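Local coordinates for protein PaxB (PDB 6EK4) that probably serves as one component of a two-component alpha-helical pore-forming toxin of the YaxAB type, at residues A[174-188]-A[250-264]. Sequence-based numbering, arbitrary orientation.
Sequences KAKLVVDRNKIIESQ and LADARAKLDERINQI
Ile-184 pushes its side chain into a hollow walled by Leu-250, Ala-253, Arg-254 and Leu-257. With CG1 anti to the carbonyl carbon (chi1 -67°), CG2 is left anti to the backbone N and lies 3.8 Å from CD1 of Leu-250, while the CD1 end reaches between Ala-253 and Leu-257. Leu-257 returns the insertion: it fits among Leu-177, Asp-180, Arg-181 and Ile-184, its CD2 methyl 3.7 Å from N of Arg-181. One turn further along, Ile-261 fills the next hollow, lined by Lys-174, Leu-177, Val-178 and Arg-181, with its CG1 3.6 Å from CB of Leu-177. Knobs-into-holes packing of this kind is consistent with an antiparallel coiled coil; the axes of 174-188 and 250-264 run at 155° and come within 9.8 Å. The long helices 149-193 and 247-321 pair here, towards one end of the elongated molecule, and helix 217-237 adds Ala-234 against Leu-250. Beyond Ile-261, CD1 of Ile-264 meets CD2 of Leu-177, and its CG2 rests on the aliphatic base of Lys-174, whose ammonium goes on to Asn-265 and Glu-171. Along one flank, the extended Arg-181 chain brings NE to OD1 of Asp-258 in a 3.0 Å salt bridge, guanidinium and carboxylate planes 68° apart; OD2 takes a weak bond from NE of Arg-254. Ile-185 lies against both arginines, its CD1 over the centre of one face of the Arg-181 guanidinium, its CG1 over one face of that of Arg-254, offset toward the rim. NH1 of Arg-254 donates in plane to OE1 of Gln-188 at 3.2 Å.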
loop_
_atom_site.group_PDB
_atom_site.type_symbol
_atom_site.label_atom_id
_atom_site.label_comp_id
_atom_site.label_asym_id
_atom_site.label_seq_id
_atom_site.Cartn_x
_atom_site.Cartn_y
_atom_site.Cartn_z
ATOM N N LYS A 174 0.714 34.264 -16.124
ATOM C CA LYS A 174 1.060 35.213 -15.067
ATOM C C LYS A 174 2.454 35.788 -15.307
ATOM O O LYS A 174 2.663 36.994 -15.172
ATOM C CB LYS A 174 1.015 34.546 -13.690
ATOM C CG LYS A 174 0.881 35.524 -12.530
ATOM C CD LYS A 174 1.743 35.140 -11.334
ATOM C CE LYS A 174 1.401 33.764 -10.780
ATOM N NZ LYS A 174 2.246 33.419 -9.602
ATOM N N ALA A 175 3.399 34.919 -15.665
ATOM C CA ALA A 175 4.781 35.329 -15.932
ATOM C C ALA A 175 4.880 36.361 -17.057
ATOM O O ALA A 175 5.733 37.249 -17.010
ATOM C CB ALA A 175 5.640 34.116 -16.255
ATOM N N LYS A 176 4.012 36.243 -18.061
ATOM C CA LYS A 176 3.960 37.216 -19.154
ATOM C C LYS A 176 3.397 38.553 -18.670
ATOM O O LYS A 176 3.922 39.614 -19.007
ATOM C CB LYS A 176 3.110 36.695 -20.318
ATOM C CG LYS A 176 3.340 37.453 -21.621
ATOM C CD LYS A 176 2.041 37.886 -22.285
ATOM C CE LYS A 176 2.300 38.881 -23.407
ATOM N NZ LYS A 176 1.058 39.585 -23.830
ATOM N N LEU A 177 2.324 38.496 -17.888
ATOM C CA LEU A 177 1.714 39.699 -17.319
ATOM C C LEU A 177 2.637 40.411 -16.325
ATOM O O LEU A 177 2.558 41.629 -16.177
ATOM C CB LEU A 177 0.376 39.362 -16.644
ATOM C CG LEU A 177 -0.893 39.400 -17.508
ATOM C CD1 LEU A 177 -0.659 38.912 -18.932
ATOM C CD2 LEU A 177 -1.997 38.597 -16.838
ATOM N N VAL A 178 3.502 39.654 -15.651
ATOM C CA VAL A 178 4.449 40.228 -14.689
ATOM C C VAL A 178 5.483 41.116 -15.386
ATOM O O VAL A 178 5.799 42.198 -14.886
ATOM C CB VAL A 178 5.151 39.138 -13.840
ATOM C CG1 VAL A 178 6.340 39.709 -13.072
ATOM C CG2 VAL A 178 4.165 38.498 -12.872
ATOM N N VAL A 179 6.010 40.669 -16.527
ATOM C CA VAL A 179 6.963 41.492 -17.283
ATOM C C VAL A 179 6.253 42.673 -17.951
ATOM O O VAL A 179 6.769 43.787 -17.936
ATOM C CB VAL A 179 7.808 40.684 -18.307
ATOM C CG1 VAL A 179 8.566 39.566 -17.604
ATOM C CG2 VAL A 179 6.965 40.116 -19.441
ATOM N N ASP A 180 5.062 42.432 -18.504
ATOM C CA ASP A 180 4.248 43.500 -19.101
ATOM C C ASP A 180 3.931 44.596 -18.082
ATOM O O ASP A 180 3.902 45.780 -18.421
ATOM C CB ASP A 180 2.941 42.934 -19.672
ATOM C CG ASP A 180 3.160 42.074 -20.909
ATOM O OD1 ASP A 180 4.321 41.725 -21.207
ATOM O OD2 ASP A 180 2.160 41.742 -21.581
ATOM N N ARG A 181 3.690 44.187 -16.838
ATOM C CA ARG A 181 3.499 45.122 -15.732
ATOM C C ARG A 181 4.803 45.853 -15.408
ATOM O O ARG A 181 4.806 47.072 -15.239
ATOM C CB ARG A 181 2.982 44.379 -14.493
ATOM C CG ARG A 181 3.038 45.169 -13.194
ATOM C CD ARG A 181 2.408 44.387 -12.054
ATOM N NE ARG A 181 2.910 44.813 -10.747
ATOM C CZ ARG A 181 4.082 44.451 -10.223
ATOM N NH1 ARG A 181 4.910 43.646 -10.888
ATOM N NH2 ARG A 181 4.434 44.900 -9.022
ATOM N N ASN A 182 5.902 45.106 -15.324
ATOM C CA ASN A 182 7.208 45.686 -15.000
ATOM C C ASN A 182 7.741 46.638 -16.073
ATOM O O ASN A 182 8.539 47.525 -15.770
ATOM C CB ASN A 182 8.241 44.585 -14.717
ATOM C CG ASN A 182 8.030 43.910 -13.371
ATOM O OD1 ASN A 182 7.358 44.444 -12.488
ATOM N ND2 ASN A 182 8.613 42.728 -13.208
ATOM N N LYS A 183 7.302 46.454 -17.318
ATOM C CA LYS A 183 7.666 47.362 -18.409
ATOM C C LYS A 183 6.983 48.717 -18.216
ATOM O O LYS A 183 7.591 49.766 -18.433
ATOM C CB LYS A 183 7.269 46.771 -19.766
ATOM C CG LYS A 183 7.903 45.422 -20.089
ATOM C CD LYS A 183 9.105 45.513 -21.013
ATOM C CE LYS A 183 9.531 44.121 -21.455
ATOM N NZ LYS A 183 10.775 44.119 -22.274
ATOM N N ILE A 184 5.716 48.681 -17.808
ATOM C CA ILE A 184 4.949 49.893 -17.514
ATOM C C ILE A 184 5.492 50.601 -16.268
ATOM O O ILE A 184 5.522 51.830 -16.213
ATOM C CB ILE A 184 3.444 49.576 -17.340
ATOM C CG1 ILE A 184 2.851 49.119 -18.678
ATOM C CG2 ILE A 184 2.682 50.789 -16.812
ATOM C CD1 ILE A 184 1.423 48.628 -18.592
ATOM N N ILE A 185 5.921 49.826 -15.276
ATOM C CA ILE A 185 6.514 50.391 -14.061
ATOM C C ILE A 185 7.809 51.144 -14.383
ATOM O O ILE A 185 8.053 52.218 -13.833
ATOM C CB ILE A 185 6.758 49.306 -12.985
ATOM C CG1 ILE A 185 5.415 48.809 -12.434
ATOM C CG2 ILE A 185 7.614 49.846 -11.842
ATOM C CD1 ILE A 185 5.492 47.490 -11.695
ATOM N N GLU A 186 8.625 50.583 -15.275
ATOM C CA GLU A 186 9.862 51.238 -15.708
ATOM C C GLU A 186 9.580 52.530 -16.477
ATOM O O GLU A 186 10.337 53.493 -16.363
ATOM C CB GLU A 186 10.710 50.292 -16.570
ATOM C CG GLU A 186 11.307 49.112 -15.814
ATOM C CD GLU A 186 12.602 49.449 -15.093
ATOM O OE1 GLU A 186 13.498 48.578 -15.046
ATOM O OE2 GLU A 186 12.731 50.576 -14.569
ATOM N N SER A 187 8.497 52.543 -17.253
ATOM C CA SER A 187 8.068 53.749 -17.966
ATOM C C SER A 187 7.686 54.859 -16.997
ATOM O O SER A 187 8.075 56.010 -17.181
ATOM C CB SER A 187 6.881 53.449 -18.885
ATOM O OG SER A 187 7.296 52.708 -20.013
ATOM N N GLN A 188 6.915 54.508 -15.972
ATOM C CA GLN A 188 6.519 55.465 -14.945
ATOM C C GLN A 188 7.731 56.022 -14.197
ATOM O O GLN A 188 7.786 57.216 -13.909
ATOM C CB GLN A 188 5.540 54.819 -13.960
ATOM C CG GLN A 188 4.157 54.583 -14.547
ATOM C CD GLN A 188 3.220 53.868 -13.591
ATOM O OE1 GLN A 188 3.619 52.939 -12.884
ATOM N NE2 GLN A 188 1.959 54.290 -13.572
ATOM N N LEU A 250 -1.778 55.259 -18.453
ATOM C CA LEU A 250 -0.666 54.348 -18.172
ATOM C C LEU A 250 -0.868 53.651 -16.823
ATOM O O LEU A 250 -0.662 52.443 -16.705
ATOM C CB LEU A 250 0.666 55.109 -18.182
ATOM C CG LEU A 250 1.955 54.283 -18.147
ATOM C CD1 LEU A 250 2.118 53.473 -19.423
ATOM C CD2 LEU A 250 3.157 55.189 -17.935
ATOM N N ALA A 251 -1.272 54.423 -15.816
ATOM C CA ALA A 251 -1.579 53.885 -14.487
ATOM C C ALA A 251 -2.840 53.021 -14.514
ATOM O O ALA A 251 -2.927 52.014 -13.810
ATOM C CB ALA A 251 -1.740 55.016 -13.483
ATOM N N ASP A 252 -3.815 53.429 -15.323
ATOM C CA ASP A 252 -5.042 52.658 -15.529
ATOM C C ASP A 252 -4.744 51.308 -16.191
ATOM O O ASP A 252 -5.371 50.300 -15.864
ATOM C CB ASP A 252 -6.030 53.464 -16.383
ATOM C CG ASP A 252 -7.359 52.751 -16.588
ATOM O OD1 ASP A 252 -7.833 52.071 -15.651
ATOM O OD2 ASP A 252 -7.936 52.882 -17.689
ATOM N N ALA A 253 -3.789 51.299 -17.121
ATOM C CA ALA A 253 -3.371 50.068 -17.799
ATOM C C ALA A 253 -2.688 49.091 -16.843
ATOM O O ALA A 253 -2.879 47.878 -16.946
ATOM C CB ALA A 253 -2.445 50.395 -18.962
ATOM N N ARG A 254 -1.888 49.625 -15.922
ATOM C CA ARG A 254 -1.237 48.814 -14.894
ATOM C C ARG A 254 -2.264 48.221 -13.927
ATOM O O ARG A 254 -2.130 47.073 -13.505
ATOM C CB ARG A 254 -0.209 49.652 -14.119
ATOM C CG ARG A 254 0.425 48.932 -12.935
ATOM C CD ARG A 254 1.424 49.814 -12.205
ATOM N NE ARG A 254 1.672 49.340 -10.843
ATOM C CZ ARG A 254 2.481 49.938 -9.968
ATOM N NH1 ARG A 254 3.143 51.044 -10.297
ATOM N NH2 ARG A 254 2.630 49.425 -8.753
ATOM N N ALA A 255 -3.279 49.010 -13.580
ATOM C CA ALA A 255 -4.315 48.580 -12.639
ATOM C C ALA A 255 -5.076 47.349 -13.130
ATOM O O ALA A 255 -5.469 46.504 -12.328
ATOM C CB ALA A 255 -5.285 49.720 -12.362
ATOM N N LYS A 256 -5.279 47.252 -14.444
ATOM C CA LYS A 256 -5.933 46.085 -15.044
ATOM C C LYS A 256 -5.046 44.839 -14.988
ATOM O O LYS A 256 -5.546 43.730 -14.787
ATOM C CB LYS A 256 -6.343 46.372 -16.493
ATOM C CG LYS A 256 -7.550 47.286 -16.618
ATOM C CD LYS A 256 -8.042 47.366 -18.054
ATOM C CE LYS A 256 -9.285 48.235 -18.167
ATOM N NZ LYS A 256 -9.714 48.409 -19.583
ATOM N N LEU A 257 -3.740 45.025 -15.168
ATOM C CA LEU A 257 -2.777 43.922 -15.064
ATOM C C LEU A 257 -2.661 43.406 -13.630
ATOM O O LEU A 257 -2.662 42.196 -13.407
ATOM C CB LEU A 257 -1.398 44.339 -15.595
ATOM C CG LEU A 257 -1.062 43.971 -17.047
ATOM C CD1 LEU A 257 -2.255 44.116 -17.985
ATOM C CD2 LEU A 257 0.108 44.812 -17.536
ATOM N N ASP A 258 -2.565 44.322 -12.668
ATOM C CA ASP A 258 -2.547 43.953 -11.248
ATOM C C ASP A 258 -3.803 43.175 -10.849
ATOM O O ASP A 258 -3.730 42.241 -10.050
ATOM C CB ASP A 258 -2.403 45.197 -10.358
ATOM C CG ASP A 258 -0.971 45.702 -10.275
ATOM O OD1 ASP A 258 -0.053 44.877 -10.082
ATOM O OD2 ASP A 258 -0.764 46.928 -10.379
ATOM N N GLU A 259 -4.946 43.566 -11.412
ATOM C CA GLU A 259 -6.214 42.878 -11.165
ATOM C C GLU A 259 -6.226 41.474 -11.770
ATOM O O GLU A 259 -6.788 40.549 -11.179
ATOM C CB GLU A 259 -7.384 43.696 -11.725
ATOM C CG GLU A 259 -8.757 43.076 -11.490
ATOM C CD GLU A 259 -9.899 43.943 -11.993
ATOM O OE1 GLU A 259 -10.977 43.384 -12.287
ATOM O OE2 GLU A 259 -9.728 45.177 -12.099
ATOM N N ARG A 260 -5.611 41.321 -12.941
ATOM C CA ARG A 260 -5.587 40.034 -13.637
ATOM C C ARG A 260 -4.547 39.095 -13.021
ATOM O O ARG A 260 -4.787 37.893 -12.911
ATOM C CB ARG A 260 -5.323 40.224 -15.135
ATOM C CG ARG A 260 -6.145 39.298 -16.022
ATOM C CD ARG A 260 -5.873 39.510 -17.506
ATOM N NE ARG A 260 -6.089 40.893 -17.939
ATOM C CZ ARG A 260 -5.917 41.330 -19.186
ATOM N NH1 ARG A 260 -5.536 40.499 -20.153
ATOM N NH2 ARG A 260 -6.134 42.611 -19.473
ATOM N N ILE A 261 -3.400 39.645 -12.622
ATOM C CA ILE A 261 -2.356 38.867 -11.943
ATOM C C ILE A 261 -2.851 38.375 -10.583
ATOM O O ILE A 261 -2.630 37.218 -10.219
ATOM C CB ILE A 261 -1.052 39.681 -11.770
ATOM C CG1 ILE A 261 -0.383 39.893 -13.132
ATOM C CG2 ILE A 261 -0.081 38.972 -10.831
ATOM C CD1 ILE A 261 0.753 40.893 -13.116
ATOM N N ASN A 262 -3.514 39.258 -9.839
ATOM C CA ASN A 262 -4.126 38.893 -8.563
ATOM C C ASN A 262 -5.186 37.806 -8.731
ATOM O O ASN A 262 -5.290 36.904 -7.901
ATOM C CB ASN A 262 -4.743 40.124 -7.892
ATOM C CG ASN A 262 -5.425 39.795 -6.575
ATOM O OD1 ASN A 262 -4.844 39.138 -5.709
ATOM N ND2 ASN A 262 -6.665 40.249 -6.419
ATOM N N GLN A 263 -5.962 37.898 -9.808
ATOM C CA GLN A 263 -6.981 36.895 -10.118
ATOM C C GLN A 263 -6.356 35.537 -10.450
ATOM O O GLN A 263 -6.899 34.497 -10.076
ATOM C CB GLN A 263 -7.865 37.371 -11.278
ATOM C CG GLN A 263 -9.035 36.452 -11.611
ATOM C CD GLN A 263 -9.972 36.238 -10.435
ATOM O OE1 GLN A 263 -10.601 37.177 -9.948
ATOM N NE2 GLN A 263 -10.071 34.994 -9.979
ATOM N N ILE A 264 -5.222 35.550 -11.149
ATOM C CA ILE A 264 -4.508 34.316 -11.487
ATOM C C ILE A 264 -3.896 33.674 -10.237
ATOM O O ILE A 264 -3.908 32.448 -10.097
ATOM C CB ILE A 264 -3.424 34.564 -12.565
ATOM C CG1 ILE A 264 -4.087 34.873 -13.912
ATOM C CG2 ILE A 264 -2.507 33.356 -12.716
ATOM C CD1 ILE A 264 -3.167 35.529 -14.920
#